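Local coordinates for regulator of Ty1 transposition protein 107 (PDB 3T7J) that probably acts as a BRCT-domain scaffold in the response to DNA damage and is linked to control of Ty1 transposition, at residues 197-202 with 223-228; 229-234 with 247-252. All blocks are in the same frame, centred on the assembly; numbering follows the deposited sequence.

The chain builds a first sheet from strands 23-27 to 85-87 and the strands 143-147 and 168-172 of a second before it reaches strand 198-201, helix 207-218 and strand 224-227. Contact 1 closes this beta-alpha-beta unit by pairing its two strands in parallel. Strand 224-227 leads at once into helix 229-238, where contact 2 opens; 12 residues separate its segments, the first four finishing the helix. The two loops are in series and neither nest nor cross. They meet through the sheet: strand 249-253 runs antiparallel beside 224-227, with Ile-226 probably hydrogen-bonded to Leu-250 and Tyr-251. Together they tie the middle of the second BRCT-like sheet to its C-terminal edge strand and the preceding helix.

Contact 1: 197-202 with 223-228; sequences KYVLIV and TILIVE
Leu-200 and Ile-226 run alongside each other from neighbouring parallel strands, with Leu-200 CD2 4.1 Å from Ile-226 CG1. The same methyl also reaches Ile-224 CG2, so it spans two residues of the partner strand. Farther along this face Val-202 crosses Ile-226 at a slant, and their CG2 methyls come to 3.6 Å. Tyr-198 turns the CD2 edge of its ring to Thr-223 O, close to the ring plane, while Lys-197 CG rests over one face toward the rim; the phenol OH is hydrogen-bonded to Asp-219. On the reverse face Ile-201 CG1 packs against Val-227 CG2 at 4.2 Å, and Val-199 CG2 touches Leu-225 CB. Rotation of Thr-223 about chi1 (52°) sets OG1 between its backbone N and carbonyl carbon, where it accepts a bond of 3.0 Å from Lys-197 N and hydrogen-bonds Ile-195 O. Between these two layers of side chains, Leu-225 N and Val-227 N bind the carbonyls of Tyr-198 and Leu-200, and Leu-225 O and Val-227 O are taken by Leu-200 N and Val-202 N. These strands of the BRCT beta-alpha-beta unit are inner ones, flanked by strand 143-147 beside 198-201 and by antiparallel strand 249-253 beside 224-227; helix 207-218 covers the face bearing Tyr-198, Ile-224 and Ile-226.

Contact 2: 229-234 with 247-252; sequences WNWCVE and KNVLYQ
Trp-231 meets Asn-248 first through its CB, the two CB atoms 3.6 Å apart. With CG anti to the backbone N (chi1 -174°) the indole turns its CD1-NE1 edge to residues 247-249, while its six-membered ring leads away from them. CD1 meets Lys-247 O, which lies at the ring edge in its plane, 3.5 Å away. Beside it NE1 approaches Val-249 CG2 at 3.5 Å, the valine flanking the indole. The indole also packs on Leu-225 of strand 224-227 and on Val-241. One residue earlier, Asn-230 ND2 gives a weak 3.3 Å hydrogen bond to Asn-248 OD1, the amide planes standing 80° apart; Asn-230 OD1 is weakly bonded to Arg-70. Lys-247 stretches its extended chain toward Glu-234, but NZ stays 4.5 Å from Glu-234 OE1, beyond a salt bridge. With Ser-235, whose OG hydrogen-bonds Trp-231 O, the tryptophan fits the Trp-x-x-x-Cys/Ser signature of BRCT domains. Through the Trp-231 and Asn-230 contacts helix 229-238 rests against the start of edge strand 249-253, which pairs with strand 224-227 through a classic bulge at Leu-250 and Tyr-251, while Trp-229 and Cys-232 pack on helix 154-163.

Contact 1: 197-202 with 223-228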
loop_
_atom_site.group_PDB
_atom_site.type_symbol
_atom_site.label_atom_id
_atom_site.label_comp_id
_atom_site.label_asym_id
_atom_site.label_seq_id
_atom_site.Cartn_x
_atom_site.Cartn_y
_atom_site.Cartn_z
ATOM N N LYS A 197 3.003 -9.546 28.944
ATOM C CA LYS A 197 2.022 -8.611 29.436
ATOM C C LYS A 197 1.841 -7.470 28.452
ATOM O O LYS A 197 0.742 -6.962 28.280
ATOM C CB LYS A 197 2.432 -8.077 30.814
ATOM C CG LYS A 197 1.516 -6.989 31.337
ATOM C CD LYS A 197 0.968 -7.376 32.689
ATOM C CE LYS A 197 1.124 -6.250 33.687
ATOM N NZ LYS A 197 0.324 -5.076 33.330
ATOM N N TYR A 198 2.923 -7.061 27.806
ATOM C CA TYR A 198 2.848 -5.958 26.863
ATOM C C TYR A 198 3.341 -6.407 25.512
ATOM O O TYR A 198 4.465 -6.895 25.389
ATOM C CB TYR A 198 3.712 -4.777 27.311
ATOM C CG TYR A 198 3.324 -4.208 28.651
ATOM C CD1 TYR A 198 2.317 -3.261 28.752
ATOM C CD2 TYR A 198 3.948 -4.633 29.812
ATOM C CE1 TYR A 198 1.942 -2.742 29.977
ATOM C CE2 TYR A 198 3.581 -4.134 31.039
ATOM C CZ TYR A 198 2.581 -3.181 31.116
ATOM O OH TYR A 198 2.223 -2.670 32.335
ATOM N N VAL A 199 2.518 -6.211 24.490
ATOM C CA VAL A 199 2.963 -6.495 23.148
ATOM C C VAL A 199 2.839 -5.261 22.283
ATOM O O VAL A 199 1.763 -4.662 22.180
ATOM C CB VAL A 199 2.147 -7.654 22.542
ATOM C CG1 VAL A 199 2.581 -7.904 21.117
ATOM C CG2 VAL A 199 2.335 -8.901 23.410
ATOM N N LEU A 200 3.932 -4.885 21.639
ATOM C CA LEU A 200 3.885 -3.708 20.795
ATOM C C LEU A 200 4.382 -4.008 19.389
ATOM O O LEU A 200 5.339 -4.770 19.200
ATOM C CB LEU A 200 4.754 -2.593 21.379
ATOM C CG LEU A 200 4.772 -2.057 22.814
ATOM C CD1 LEU A 200 3.778 -0.944 23.084
ATOM C CD2 LEU A 200 4.771 -3.127 23.922
ATOM N N ILE A 201 3.753 -3.375 18.408
ATOM C CA ILE A 201 4.206 -3.433 17.027
ATOM C C ILE A 201 4.730 -2.046 16.682
ATOM O O ILE A 201 3.978 -1.066 16.711
ATOM C CB ILE A 201 3.061 -3.809 16.045
ATOM C CG1 ILE A 201 2.394 -5.132 16.450
ATOM C CG2 ILE A 201 3.582 -3.889 14.616
ATOM C CD1 ILE A 201 1.152 -5.487 15.603
ATOM N N VAL A 202 6.012 -1.959 16.358
ATOM C CA VAL A 202 6.629 -0.656 16.110
ATOM C C VAL A 202 7.364 -0.631 14.780
ATOM O O VAL A 202 7.692 -1.682 14.228
ATOM C CB VAL A 202 7.596 -0.240 17.254
ATOM C CG1 VAL A 202 6.893 -0.285 18.596
ATOM C CG2 VAL A 202 8.831 -1.119 17.273
ATOM N N THR A 223 6.663 -8.531 31.634
ATOM C CA THR A 223 7.256 -9.022 30.400
ATOM C C THR A 223 6.790 -8.185 29.226
ATOM O O THR A 223 5.686 -7.629 29.251
ATOM C CB THR A 223 6.865 -10.490 30.171
ATOM O OG1 THR A 223 5.442 -10.603 30.271
ATOM C CG2 THR A 223 7.505 -11.376 31.250
ATOM N N ILE A 224 7.620 -8.133 28.189
ATOM C CA ILE A 224 7.413 -7.248 27.054
ATOM C C ILE A 224 7.851 -7.909 25.752
ATOM O O ILE A 224 8.906 -8.551 25.687
ATOM C CB ILE A 224 8.270 -5.962 27.226
ATOM C CG1 ILE A 224 8.014 -5.321 28.595
ATOM C CG2 ILE A 224 8.046 -4.985 26.072
ATOM C CD1 ILE A 224 9.095 -4.272 29.009
ATOM N N LEU A 225 7.058 -7.718 24.706
ATOM C CA LEU A 225 7.434 -8.187 23.379
ATOM C C LEU A 225 7.240 -7.068 22.389
ATOM O O LEU A 225 6.148 -6.547 22.246
ATOM C CB LEU A 225 6.580 -9.385 22.945
ATOM C CG LEU A 225 6.809 -9.863 21.506
ATOM C CD1 LEU A 225 8.243 -10.376 21.253
ATOM C CD2 LEU A 225 5.799 -10.940 21.135
ATOM N N ILE A 226 8.308 -6.706 21.697
ATOM C CA ILE A 226 8.229 -5.646 20.705
ATOM C C ILE A 226 8.709 -6.188 19.365
ATOM O O ILE A 226 9.802 -6.768 19.267
ATOM C CB ILE A 226 9.050 -4.415 21.157
ATOM C CG1 ILE A 226 8.565 -3.951 22.534
ATOM C CG2 ILE A 226 8.935 -3.295 20.158
ATOM C CD1 ILE A 226 9.192 -2.650 22.999
ATOM N N VAL A 227 7.876 -6.025 18.341
ATOM C CA VAL A 227 8.131 -6.638 17.045
ATOM C C VAL A 227 7.830 -5.718 15.879
ATOM O O VAL A 227 7.158 -4.705 16.025
ATOM C CB VAL A 227 7.309 -7.936 16.842
ATOM C CG1 VAL A 227 7.654 -8.944 17.918
ATOM C CG2 VAL A 227 5.806 -7.626 16.830
ATOM N N GLU A 228 8.353 -6.094 14.721
ATOM C CA GLU A 228 8.085 -5.394 13.478
ATOM C C GLU A 228 6.883 -6.056 12.816
ATOM O O GLU A 228 6.552 -7.203 13.104
ATOM C CB GLU A 228 9.302 -5.468 12.540
ATOM C CG GLU A 228 10.547 -4.758 13.066
ATOM C CD GLU A 228 11.788 -4.995 12.206
ATOM O OE1 GLU A 228 12.244 -6.154 12.117
ATOM O OE2 GLU A 228 12.313 -4.021 11.626
#

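Contact 2: 229-234 with 247-252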
loop_
_atom_site.group_PDB
_atom_site.type_symbol
_atom_site.label_atom_id
_atom_site.label_comp_id
_atom_site.label_asym_id
_atom_site.label_seq_id
_atom_site.Cartn_x
_atom_site.Cartn_y
_atom_site.Cartn_z
ATOM N N TRP A 229 6.227 -5.316 11.933
ATOM C CA TRP A 229 5.073 -5.813 11.234
ATOM C C TRP A 229 5.367 -7.135 10.516
ATOM O O TRP A 229 4.493 -8.001 10.430
ATOM C CB TRP A 229 4.550 -4.739 10.278
ATOM C CG TRP A 229 3.542 -5.229 9.286
ATOM C CD1 TRP A 229 3.676 -5.234 7.933
ATOM C CD2 TRP A 229 2.251 -5.795 9.565
ATOM N NE1 TRP A 229 2.551 -5.755 7.349
ATOM C CE2 TRP A 229 1.658 -6.105 8.328
ATOM C CE3 TRP A 229 1.536 -6.056 10.739
ATOM C CZ2 TRP A 229 0.384 -6.679 8.227
ATOM C CZ3 TRP A 229 0.275 -6.619 10.642
ATOM C CH2 TRP A 229 -0.293 -6.923 9.392
ATOM N N ASN A 230 6.600 -7.316 10.051
ATOM C CA ASN A 230 6.972 -8.541 9.331
ATOM C C ASN A 230 6.967 -9.804 10.199
ATOM O O ASN A 230 6.939 -10.927 9.699
ATOM C CB ASN A 230 8.331 -8.375 8.645
ATOM C CG ASN A 230 8.593 -9.461 7.625
ATOM O OD1 ASN A 230 7.674 -9.905 6.933
ATOM N ND2 ASN A 230 9.840 -9.912 7.537
ATOM N N TRP A 231 7.026 -9.615 11.510
ATOM C CA TRP A 231 6.864 -10.709 12.451
ATOM C C TRP A 231 5.431 -11.216 12.371
ATOM O O TRP A 231 5.174 -12.426 12.401
ATOM C CB TRP A 231 7.134 -10.176 13.858
ATOM C CG TRP A 231 7.158 -11.194 14.940
ATOM C CD1 TRP A 231 8.236 -11.921 15.352
ATOM C CD2 TRP A 231 6.070 -11.580 15.782
ATOM N NE1 TRP A 231 7.892 -12.735 16.399
ATOM C CE2 TRP A 231 6.565 -12.550 16.681
ATOM C CE3 TRP A 231 4.728 -11.203 15.865
ATOM C CZ2 TRP A 231 5.760 -13.148 17.647
ATOM C CZ3 TRP A 231 3.934 -11.792 16.826
ATOM C CH2 TRP A 231 4.452 -12.753 17.706
ATOM N N CYS A 232 4.495 -10.281 12.287
ATOM C CA CYS A 232 3.088 -10.649 12.129
ATOM C C CYS A 232 2.887 -11.318 10.777
ATOM O O CYS A 232 2.186 -12.342 10.662
ATOM C CB CYS A 232 2.205 -9.415 12.230
ATOM S SG CYS A 232 2.284 -8.636 13.845
ATOM N N VAL A 233 3.506 -10.735 9.755
ATOM C CA VAL A 233 3.342 -11.232 8.389
ATOM C C VAL A 233 3.815 -12.666 8.227
ATOM O O VAL A 233 3.091 -13.514 7.695
ATOM C CB VAL A 233 4.067 -10.361 7.358
ATOM C CG1 VAL A 233 3.932 -10.996 5.949
ATOM C CG2 VAL A 233 3.490 -8.967 7.359
ATOM N N GLU A 234 5.034 -12.931 8.667
ATOM C CA GLU A 234 5.579 -14.273 8.603
ATOM C C GLU A 234 4.739 -15.246 9.438
ATOM O O GLU A 234 4.500 -16.370 9.015
ATOM C CB GLU A 234 7.053 -14.281 9.026
ATOM C CG GLU A 234 7.968 -13.481 8.075
ATOM C CD GLU A 234 7.880 -13.961 6.627
ATOM O OE1 GLU A 234 7.959 -15.175 6.392
ATOM O OE2 GLU A 234 7.729 -13.132 5.709
ATOM N N LYS A 247 13.916 -13.452 14.608
ATOM C CA LYS A 247 13.682 -12.657 13.406
ATOM C C LYS A 247 12.463 -11.740 13.531
ATOM O O LYS A 247 11.388 -12.188 13.907
ATOM C CB LYS A 247 13.491 -13.585 12.205
ATOM C CG LYS A 247 13.009 -12.870 10.964
ATOM C CD LYS A 247 12.822 -13.819 9.798
ATOM C CE LYS A 247 12.152 -13.108 8.636
ATOM N NZ LYS A 247 12.129 -13.969 7.424
ATOM N N ASN A 248 12.645 -10.473 13.165
ATOM C CA ASN A 248 11.652 -9.411 13.341
ATOM C C ASN A 248 11.241 -9.088 14.790
ATOM O O ASN A 248 10.247 -8.409 15.029
ATOM C CB ASN A 248 10.432 -9.635 12.453
ATOM C CG ASN A 248 10.812 -9.777 10.996
ATOM O OD1 ASN A 248 11.258 -8.816 10.359
ATOM N ND2 ASN A 248 10.674 -10.985 10.469
ATOM N N VAL A 249 12.021 -9.557 15.749
ATOM C CA VAL A 249 11.792 -9.208 17.137
ATOM C C VAL A 249 12.785 -8.108 17.515
ATOM O O VAL A 249 13.991 -8.277 17.376
ATOM C CB VAL A 249 11.982 -10.415 18.060
ATOM C CG1 VAL A 249 11.951 -9.962 19.532
ATOM C CG2 VAL A 249 10.903 -11.480 17.790
ATOM N N LEU A 250 12.269 -6.982 17.985
ATOM C CA LEU A 250 13.106 -5.839 18.269
ATOM C C LEU A 250 13.555 -5.829 19.718
ATOM O O LEU A 250 14.611 -5.292 20.047
ATOM C CB LEU A 250 12.354 -4.560 17.942
ATOM C CG LEU A 250 12.025 -4.420 16.463
ATOM C CD1 LEU A 250 11.314 -3.103 16.242
ATOM C CD2 LEU A 250 13.308 -4.486 15.633
ATOM N N TYR A 251 12.752 -6.437 20.584
ATOM C CA TYR A 251 13.052 -6.472 22.011
ATOM C C TYR A 251 12.088 -7.464 22.635
ATOM O O TYR A 251 10.913 -7.492 22.283
ATOM C CB TYR A 251 12.856 -5.072 22.618
ATOM C CG TYR A 251 12.998 -4.961 24.124
ATOM C CD1 TYR A 251 14.201 -4.529 24.710
ATOM C CD2 TYR A 251 11.918 -5.240 24.962
ATOM C CE1 TYR A 251 14.329 -4.404 26.100
ATOM C CE2 TYR A 251 12.032 -5.118 26.335
ATOM C CZ TYR A 251 13.238 -4.704 26.904
ATOM O OH TYR A 251 13.327 -4.603 28.268
ATOM N N GLN A 252 12.589 -8.293 23.538
ATOM C CA GLN A 252 11.709 -9.090 24.375
ATOM C C GLN A 252 12.284 -9.274 25.772
ATOM O O GLN A 252 13.480 -9.532 25.948
ATOM C CB GLN A 252 11.354 -10.427 23.727
ATOM C CG GLN A 252 12.454 -11.465 23.696
ATOM C CD GLN A 252 12.004 -12.742 22.986
ATOM O OE1 GLN A 252 10.894 -13.211 23.197
ATOM N NE2 GLN A 252 12.858 -13.287 22.127
#